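Local coordinates for protein separin (Saccharomyces cerevisiae, PDB 5U1T) that is a caspase-like cysteine protease that cleaves the MCD1/SCC1 subunit of cohesin at the onset of anaphase, releasing chromosomes for segregation, at residues K953-S965 with P1153-L1165. Numbering follows the deposited sequence.
Sequences KGMFESTLGIPSS and PRRKRRTHLRLPL
Leu-960 and Arg-1162 form a hydrogen-bonded antiparallel pair, with Arg-1162 N reaching Leu-960 O at 2.7 Å and Leu-960 N returning the bond to Arg-1162 O. Two residues along strand 960-962, Ile-962 pairs with His-1160 and repeats the exchange with more bent bonds (N-H...O 142°). Between them Gly-961 faces Leu-1161 as the non-hydrogen-bonded pair, at a CA-CA spacing of 4.2 Å. This middle, buried and held by four backbone bonds, is the tight part. On the face shared by Leu-960 and Arg-1162, Ile-962 CG2 meets the edge of the His-1160 imidazole in its plane, 3.5 Å from CD2; ND1 of that ring is hydrogen-bonded to Ser-1149 on the next strand, and helix 1036-1054 covers this face. Toward exposed Glu-957 the backbone ladder ends and contact passes to the partly exposed Pro-1164 ring, whose CG lies 3.5 Å from Ser-958 O. Thr-959 bridges the two regimes: with CG2 anti to the backbone N (chi1 -71°), both its branches come beside Leu-1163 CD2, OG1 at 3.8 Å, the two side chains lying alongside. A glycine here would probably leave that methyl without its neighbour and give the backbone beside Pro-1164 more freedom to turn. Strand 960-962 thus extends the antiparallel 1146-1152/1157-1163 hairpin, a short strand from far earlier in the chain joining a mixed beta-sheet by edge-strand addition.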
ATOM      1  N   LYS A 953      38.586 -26.608  29.022  1.00 57.05           N
ATOM      2  CA  LYS A 953      38.190 -27.494  27.944  1.00 57.36           C
ATOM      3  C   LYS A 953      37.672 -28.834  28.446  1.00 61.65           C
ATOM      4  O   LYS A 953      36.686 -29.362  27.923  1.00 63.23           O
ATOM      5  CB  LYS A 953      39.353 -27.741  27.004  1.00 64.69           C
ATOM      6  CG  LYS A 953      38.894 -28.268  25.660  1.00 68.74           C
ATOM      7  CD  LYS A 953      39.526 -29.614  25.347  1.00 72.39           C
ATOM      8  CE  LYS A 953      39.261 -29.964  23.892  1.00 80.69           C
ATOM      9  NZ  LYS A 953      39.213 -28.698  23.089  1.00 76.43           N
ATOM     10  N   GLY A 954      38.348 -29.384  29.452  1.00 57.48           N
ATOM     11  CA  GLY A 954      37.940 -30.634  30.056  1.00 53.82           C
ATOM     12  C   GLY A 954      36.664 -30.479  30.853  1.00 54.90           C
ATOM     13  O   GLY A 954      35.806 -31.350  30.844  1.00 53.75           O
ATOM     14  N   MET A 955      36.511 -29.346  31.475  1.00 56.87           N
ATOM     15  CA  MET A 955      35.339 -29.087  32.236  1.00 54.13           C
ATOM     16  C   MET A 955      34.117 -29.034  31.367  1.00 58.87           C
ATOM     17  O   MET A 955      33.074 -29.445  31.778  1.00 62.39           O
ATOM     18  CB  MET A 955      35.514 -27.772  32.929  1.00 57.09           C
ATOM     19  CG  MET A 955      34.423 -27.435  33.892  1.00 49.42           C
ATOM     20  SD  MET A 955      34.846 -25.866  34.569  1.00 57.43           S
ATOM     21  CE  MET A 955      33.541 -25.711  35.730  1.00 49.90           C
ATOM     22  N   PHE A 956      34.242 -28.526  30.159  1.00 61.48           N
ATOM     23  CA  PHE A 956      33.076 -28.431  29.258  1.00 63.78           C
ATOM     24  C   PHE A 956      32.701 -29.791  28.684  1.00 61.04           C
ATOM     25  O   PHE A 956      31.625 -29.948  28.114  1.00 73.77           O
ATOM     26  CB  PHE A 956      33.314 -27.444  28.100  1.00 62.18           C
ATOM     27  CG  PHE A 956      33.630 -26.044  28.548  1.00 59.05           C
ATOM     28  CD1 PHE A 956      33.193 -25.570  29.777  1.00 64.55           C
ATOM     29  CD2 PHE A 956      34.391 -25.211  27.761  1.00 63.65           C
ATOM     30  CE1 PHE A 956      33.502 -24.282  30.206  1.00 64.11           C
ATOM     31  CE2 PHE A 956      34.713 -23.917  28.191  1.00 71.18           C
ATOM     32  CZ  PHE A 956      34.265 -23.456  29.414  1.00 65.30           C
ATOM     33  N   GLU A 957      33.592 -30.760  28.839  1.00 60.94           N
ATOM     34  CA  GLU A 957      33.349 -32.125  28.405  1.00 61.23           C
ATOM     35  C   GLU A 957      33.046 -33.042  29.584  1.00 66.77           C
ATOM     36  O   GLU A 957      33.269 -34.258  29.527  1.00 69.27           O
ATOM     37  CB  GLU A 957      34.562 -32.649  27.650  1.00 66.01           C
ATOM     38  CG  GLU A 957      34.771 -31.988  26.298  1.00 76.58           C
ATOM     39  CD  GLU A 957      36.169 -32.226  25.769  1.00 84.61           C
ATOM     40  OE1 GLU A 957      36.833 -33.168  26.284  1.00 81.74           O
ATOM     41  OE2 GLU A 957      36.601 -31.450  24.860  1.00 86.59           O
ATOM     42  N   SER A 958      32.564 -32.453  30.669  1.00 64.11           N
ATOM     43  CA  SER A 958      32.307 -33.195  31.882  1.00 57.23           C
ATOM     44  C   SER A 958      30.900 -32.941  32.327  1.00 55.58           C
ATOM     45  O   SER A 958      30.372 -31.842  32.130  1.00 59.50           O
ATOM     46  CB  SER A 958      33.274 -32.790  32.995  1.00 56.69           C
ATOM     47  OG  SER A 958      34.468 -33.529  32.916  1.00 57.08           O
ATOM     48  N   THR A 959      30.304 -33.985  32.873  1.00 53.68           N
ATOM     49  CA  THR A 959      29.102 -33.889  33.646  1.00 51.78           C
ATOM     50  C   THR A 959      29.291 -32.871  34.718  1.00 53.85           C
ATOM     51  O   THR A 959      30.173 -32.968  35.520  1.00 53.26           O
ATOM     52  CB  THR A 959      28.758 -35.216  34.293  1.00 53.62           C
ATOM     53  OG1 THR A 959      28.318 -36.130  33.297  1.00 60.18           O
ATOM     54  CG2 THR A 959      27.663 -35.029  35.261  1.00 52.00           C
ATOM     55  N   LEU A 960      28.450 -31.865  34.706  1.00 57.19           N
ATOM     56  CA  LEU A 960      28.564 -30.770  35.633  1.00 49.53           C
ATOM     57  C   LEU A 960      27.302 -30.655  36.424  1.00 51.96           C
ATOM     58  O   LEU A 960      26.242 -30.989  35.963  1.00 53.81           O
ATOM     59  CB  LEU A 960      28.788 -29.476  34.898  1.00 46.52           C
ATOM     60  CG  LEU A 960      30.162 -29.213  34.341  1.00 54.98           C
ATOM     61  CD1 LEU A 960      30.115 -27.888  33.633  1.00 48.18           C
ATOM     62  CD2 LEU A 960      31.154 -29.159  35.463  1.00 46.30           C
ATOM     63  N   GLY A 961      27.399 -30.125  37.622  1.00 47.05           N
ATOM     64  CA  GLY A 961      26.235 -30.001  38.453  1.00 39.88           C
ATOM     65  C   GLY A 961      26.220 -28.789  39.337  1.00 47.04           C
ATOM     66  O   GLY A 961      27.171 -28.077  39.438  1.00 45.30           O
ATOM     67  N   ILE A 962      25.098 -28.564  39.976  1.00 45.77           N
ATOM     68  CA  ILE A 962      24.905 -27.402  40.811  1.00 49.74           C
ATOM     69  C   ILE A 962      23.762 -27.687  41.756  1.00 52.42           C
ATOM     70  O   ILE A 962      22.820 -28.318  41.381  1.00 53.35           O
ATOM     71  CB  ILE A 962      24.630 -26.172  39.931  1.00 53.03           C
ATOM     72  CG1 ILE A 962      24.312 -24.947  40.742  1.00 53.34           C
ATOM     73  CG2 ILE A 962      23.510 -26.430  38.971  1.00 57.71           C
ATOM     74  CD1 ILE A 962      24.870 -23.704  40.119  1.00 57.98           C
ATOM     75  N   PRO A 963      23.822 -27.225  42.989  1.00 56.64           N
ATOM     76  CA  PRO A 963      25.022 -27.177  43.801  1.00 54.54           C
ATOM     77  C   PRO A 963      25.680 -28.509  43.980  1.00 55.15           C
ATOM     78  O   PRO A 963      25.057 -29.504  44.241  1.00 58.92           O
ATOM     79  CB  PRO A 963      24.477 -26.738  45.135  1.00 51.38           C
ATOM     80  CG  PRO A 963      23.148 -27.368  45.187  1.00 53.62           C
ATOM     81  CD  PRO A 963      22.635 -27.474  43.797  1.00 50.30           C
ATOM     82  N   SER A 964      26.978 -28.503  43.854  1.00 50.32           N
ATOM     83  CA  SER A 964      27.737 -29.706  43.976  1.00 57.88           C
ATOM     84  C   SER A 964      28.683 -29.616  45.158  1.00 54.74           C
ATOM     85  O   SER A 964      28.986 -30.601  45.779  1.00 57.18           O
ATOM     86  CB  SER A 964      28.502 -29.921  42.689  1.00 58.59           C
ATOM     87  OG  SER A 964      29.289 -28.787  42.438  1.00 58.54           O
ATOM     88  N   SER A 965      29.123 -28.414  45.467  1.00 51.21           N
ATOM     89  CA  SER A 965      30.043 -28.170  46.536  1.00 51.00           C
ATOM     90  C   SER A 965      29.436 -27.209  47.540  1.00 61.17           C
ATOM     91  O   SER A 965      28.714 -26.312  47.191  1.00 68.64           O
ATOM     92  CB  SER A 965      31.350 -27.648  45.967  1.00 49.43           C
ATOM     93  OG  SER A 965      32.299 -27.339  46.954  1.00 67.32           O
ATOM     94  N   PRO A1153      10.118 -31.345  46.532  1.00 68.36           N
ATOM     95  CA  PRO A1153       9.345 -30.503  47.452  1.00 70.46           C
ATOM     96  C   PRO A1153       9.494 -30.932  48.909  1.00 71.70           C
ATOM     97  O   PRO A1153       9.602 -30.074  49.778  1.00 68.62           O
ATOM     98  CB  PRO A1153       7.897 -30.696  46.988  1.00 71.45           C
ATOM     99  CG  PRO A1153       7.986 -31.304  45.631  1.00 71.75           C
ATOM    100  CD  PRO A1153       9.251 -32.092  45.610  1.00 66.14           C
ATOM    101  N   ARG A1154       9.503 -32.233  49.173  1.00 71.16           N
ATOM    102  CA  ARG A1154       9.537 -32.706  50.557  1.00 73.72           C
ATOM    103  C   ARG A1154      10.921 -32.456  51.177  1.00 75.40           C
ATOM    104  O   ARG A1154      11.023 -32.111  52.348  1.00 77.59           O
ATOM    105  CB  ARG A1154       9.152 -34.192  50.623  1.00 74.51           C
ATOM    106  CG  ARG A1154       9.353 -34.853  51.969  1.00 78.03           C
ATOM    107  CD  ARG A1154       8.208 -34.571  52.939  1.00 79.04           C
ATOM    108  NE  ARG A1154       6.910 -34.822  52.313  1.00 77.96           N
ATOM    109  CZ  ARG A1154       6.133 -35.869  52.566  1.00 78.47           C
ATOM    110  NH1 ARG A1154       4.975 -35.995  51.928  1.00 79.36           N
ATOM    111  NH2 ARG A1154       6.498 -36.783  53.455  1.00 83.62           N
ATOM    112  N   ARG A1155      11.968 -32.595  50.368  1.00 72.43           N
ATOM    113  CA  ARG A1155      13.346 -32.397  50.809  1.00 63.17           C
ATOM    114  C   ARG A1155      13.768 -30.930  50.702  1.00 67.07           C
ATOM    115  O   ARG A1155      14.851 -30.553  51.151  1.00 69.88           O
ATOM    116  CB  ARG A1155      14.284 -33.286  49.987  1.00 64.63           C
ATOM    117  CG  ARG A1155      15.721 -33.430  50.527  1.00 76.08           C
ATOM    118  CD  ARG A1155      15.774 -33.943  51.986  1.00 85.32           C
ATOM    119  NE  ARG A1155      16.940 -34.796  52.270  1.00 85.13           N
ATOM    120  CZ  ARG A1155      18.205 -34.360  52.337  1.00 90.58           C
ATOM    121  NH1 ARG A1155      18.476 -33.063  52.121  1.00 84.64           N
ATOM    122  NH2 ARG A1155      19.208 -35.221  52.600  1.00 88.46           N
ATOM    123  N   LYS A1156      12.901 -30.111  50.109  1.00 71.55           N
ATOM    124  CA  LYS A1156      13.177 -28.694  49.837  1.00 71.96           C
ATOM    125  C   LYS A1156      14.498 -28.487  49.081  1.00 69.92           C
ATOM    126  O   LYS A1156      15.269 -27.571  49.376  1.00 68.02           O
ATOM    127  CB  LYS A1156      13.190 -27.890  51.135  1.00 70.02           C
ATOM    128  CG  LYS A1156      11.954 -28.079  51.990  1.00 74.61           C
ATOM    129  CD  LYS A1156      10.674 -27.575  51.318  1.00 75.86           C
ATOM    130  CE  LYS A1156       9.455 -27.983  52.151  1.00 76.63           C
ATOM    131  NZ  LYS A1156       8.162 -27.688  51.495  1.00 74.19           N
ATOM    132  N   ARG A1157      14.731 -29.325  48.080  1.00 68.44           N
ATOM    133  CA  ARG A1157      16.025 -29.394  47.431  1.00 67.97           C
ATOM    134  C   ARG A1157      15.896 -29.177  45.926  1.00 65.91           C
ATOM    135  O   ARG A1157      14.948 -29.648  45.291  1.00 55.27           O
ATOM    136  CB  ARG A1157      16.682 -30.749  47.738  1.00 60.83           C
ATOM    137  CG  ARG A1157      18.137 -30.820  47.367  1.00 64.04           C
ATOM    138  CD  ARG A1157      18.838 -31.873  48.174  1.00 66.80           C
ATOM    139  NE  ARG A1157      18.304 -33.184  47.851  1.00 65.76           N
ATOM    140  CZ  ARG A1157      18.635 -34.309  48.472  1.00 67.22           C
ATOM    141  NH1 ARG A1157      18.078 -35.449  48.080  1.00 66.72           N
ATOM    142  NH2 ARG A1157      19.520 -34.304  49.465  1.00 64.77           N
ATOM    143  N   ARG A1158      16.852 -28.447  45.374  1.00 63.96           N
ATOM    144  CA  ARG A1158      16.894 -28.124  43.971  1.00 61.64           C
ATOM    145  C   ARG A1158      18.231 -28.473  43.408  1.00 61.07           C
ATOM    146  O   ARG A1158      19.221 -27.934  43.827  1.00 60.25           O
ATOM    147  CB  ARG A1158      16.766 -26.632  43.824  1.00 63.53           C
ATOM    148  CG  ARG A1158      15.526 -26.161  43.121  1.00 74.27           C
ATOM    149  CD  ARG A1158      15.359 -24.677  43.346  1.00 77.19           C
ATOM    150  NE  ARG A1158      14.021 -24.349  43.793  1.00 82.53           N
ATOM    151  CZ  ARG A1158      13.763 -23.709  44.914  1.00 81.80           C
ATOM    152  NH1 ARG A1158      12.524 -23.444  45.250  1.00 85.67           N
ATOM    153  NH2 ARG A1158      14.746 -23.331  45.693  1.00 79.85           N
ATOM    154  N   THR A1159      18.269 -29.343  42.425  1.00 59.33           N
ATOM    155  CA  THR A1159      19.547 -29.714  41.829  1.00 58.65           C
ATOM    156  C   THR A1159      19.411 -29.815  40.325  1.00 56.71           C
ATOM    157  O   THR A1159      18.323 -29.995  39.801  1.00 57.51           O
ATOM    158  CB  THR A1159      20.086 -31.045  42.401  1.00 54.30           C
ATOM    159  OG1 THR A1159      19.209 -32.115  42.047  1.00 56.67           O
ATOM    160  CG2 THR A1159      20.158 -30.973  43.908  1.00 60.50           C
ATOM    161  N   HIS A1160      20.525 -29.711  39.628  1.00 55.81           N
ATOM    162  CA  HIS A1160      20.493 -29.610  38.177  1.00 55.95           C
ATOM    163  C   HIS A1160      21.793 -30.173  37.659  1.00 54.37           C
ATOM    164  O   HIS A1160      22.790 -30.042  38.336  1.00 55.05           O
ATOM    165  CB  HIS A1160      20.301 -28.147  37.769  1.00 58.22           C
ATOM    166  CG  HIS A1160      20.802 -27.817  36.397  1.00 60.99           C
ATOM    167  ND1 HIS A1160      20.116 -28.147  35.249  1.00 55.91           N
ATOM    168  CD2 HIS A1160      21.922 -27.172  35.990  1.00 59.85           C
ATOM    169  CE1 HIS A1160      20.793 -27.727  34.195  1.00 54.91           C
ATOM    170  NE2 HIS A1160      21.892 -27.131  34.616  1.00 58.42           N
ATOM    171  N   LEU A1161      21.817 -30.822  36.502  1.00 51.15           N
ATOM    172  CA  LEU A1161      23.120 -31.201  35.969  1.00 53.71           C
ATOM    173  C   LEU A1161      23.218 -31.216  34.449  1.00 56.55           C
ATOM    174  O   LEU A1161      22.236 -31.451  33.767  1.00 58.37           O
ATOM    175  CB  LEU A1161      23.550 -32.560  36.541  1.00 55.19           C
ATOM    176  CG  LEU A1161      22.639 -33.770  36.646  1.00 61.17           C
ATOM    177  CD1 LEU A1161      22.294 -34.222  35.248  1.00 62.87           C
ATOM    178  CD2 LEU A1161      23.334 -34.877  37.415  1.00 59.17           C
ATOM    179  N   ARG A1162      24.410 -30.948  33.918  1.00 56.93           N
ATOM    180  CA  ARG A1162      24.589 -30.820  32.471  1.00 55.41           C
ATOM    181  C   ARG A1162      25.336 -32.018  31.930  1.00 54.25           C
ATOM    182  O   ARG A1162      26.441 -32.320  32.364  1.00 58.38           O
ATOM    183  CB  ARG A1162      25.331 -29.525  32.122  1.00 53.92           C
ATOM    184  CG  ARG A1162      24.683 -28.293  32.697  1.00 55.22           C
ATOM    185  CD  ARG A1162      25.328 -27.017  32.188  1.00 65.56           C
ATOM    186  NE  ARG A1162      24.322 -26.093  31.656  1.00 66.66           N
ATOM    187  CZ  ARG A1162      24.111 -25.910  30.351  1.00 69.07           C
ATOM    188  NH1 ARG A1162      24.856 -26.584  29.470  1.00 62.71           N
ATOM    189  NH2 ARG A1162      23.159 -25.059  29.924  1.00 67.81           N
ATOM    190  N   LEU A1163      24.721 -32.711  30.980  1.00 58.93           N
ATOM    191  CA  LEU A1163      25.301 -33.925  30.409  1.00 59.03           C
ATOM    192  C   LEU A1163      25.755 -33.666  28.984  1.00 63.14           C
ATOM    193  O   LEU A1163      24.947 -33.299  28.138  1.00 70.43           O
ATOM    194  CB  LEU A1163      24.288 -35.069  30.447  1.00 61.51           C
ATOM    195  CG  LEU A1163      23.550 -35.231  31.781  1.00 61.35           C
ATOM    196  CD1 LEU A1163      22.428 -36.237  31.677  1.00 60.43           C
ATOM    197  CD2 LEU A1163      24.532 -35.637  32.853  1.00 60.24           C
ATOM    198  N   PRO A1164      27.050 -33.837  28.721  1.00 61.02           N
ATOM    199  CA  PRO A1164      27.698 -33.510  27.446  1.00 67.56           C
ATOM    200  C   PRO A1164      27.341 -34.404  26.244  1.00 77.71           C
ATOM    201  O   PRO A1164      27.152 -33.865  25.127  1.00 80.06           O
ATOM    202  CB  PRO A1164      29.182 -33.655  27.776  1.00 68.53           C
ATOM    203  CG  PRO A1164      29.258 -33.437  29.236  1.00 67.08           C
ATOM    204  CD  PRO A1164      28.030 -34.060  29.793  1.00 68.08           C
ATOM    205  N   LEU A1165      27.267 -35.721  26.457  1.00 70.16           N
ATOM    206  CA  LEU A1165      26.956 -36.699  25.390  1.00 77.49           C
ATOM    207  C   LEU A1165      28.164 -36.941  24.470  1.00 83.69           C
ATOM    208  O   LEU A1165      29.004 -37.819  24.741  1.00 87.63           O
ATOM    209  CB  LEU A1165      25.730 -36.270  24.542  1.00 71.55           C
ATOM    210  CG  LEU A1165      24.471 -35.660  25.191  1.00 67.01           C
ATOM    211  CD1 LEU A1165      23.290 -35.670  24.238  1.00 61.00           C
ATOM    212  CD2 LEU A1165      24.096 -36.333  26.505  1.00 61.26           C
TER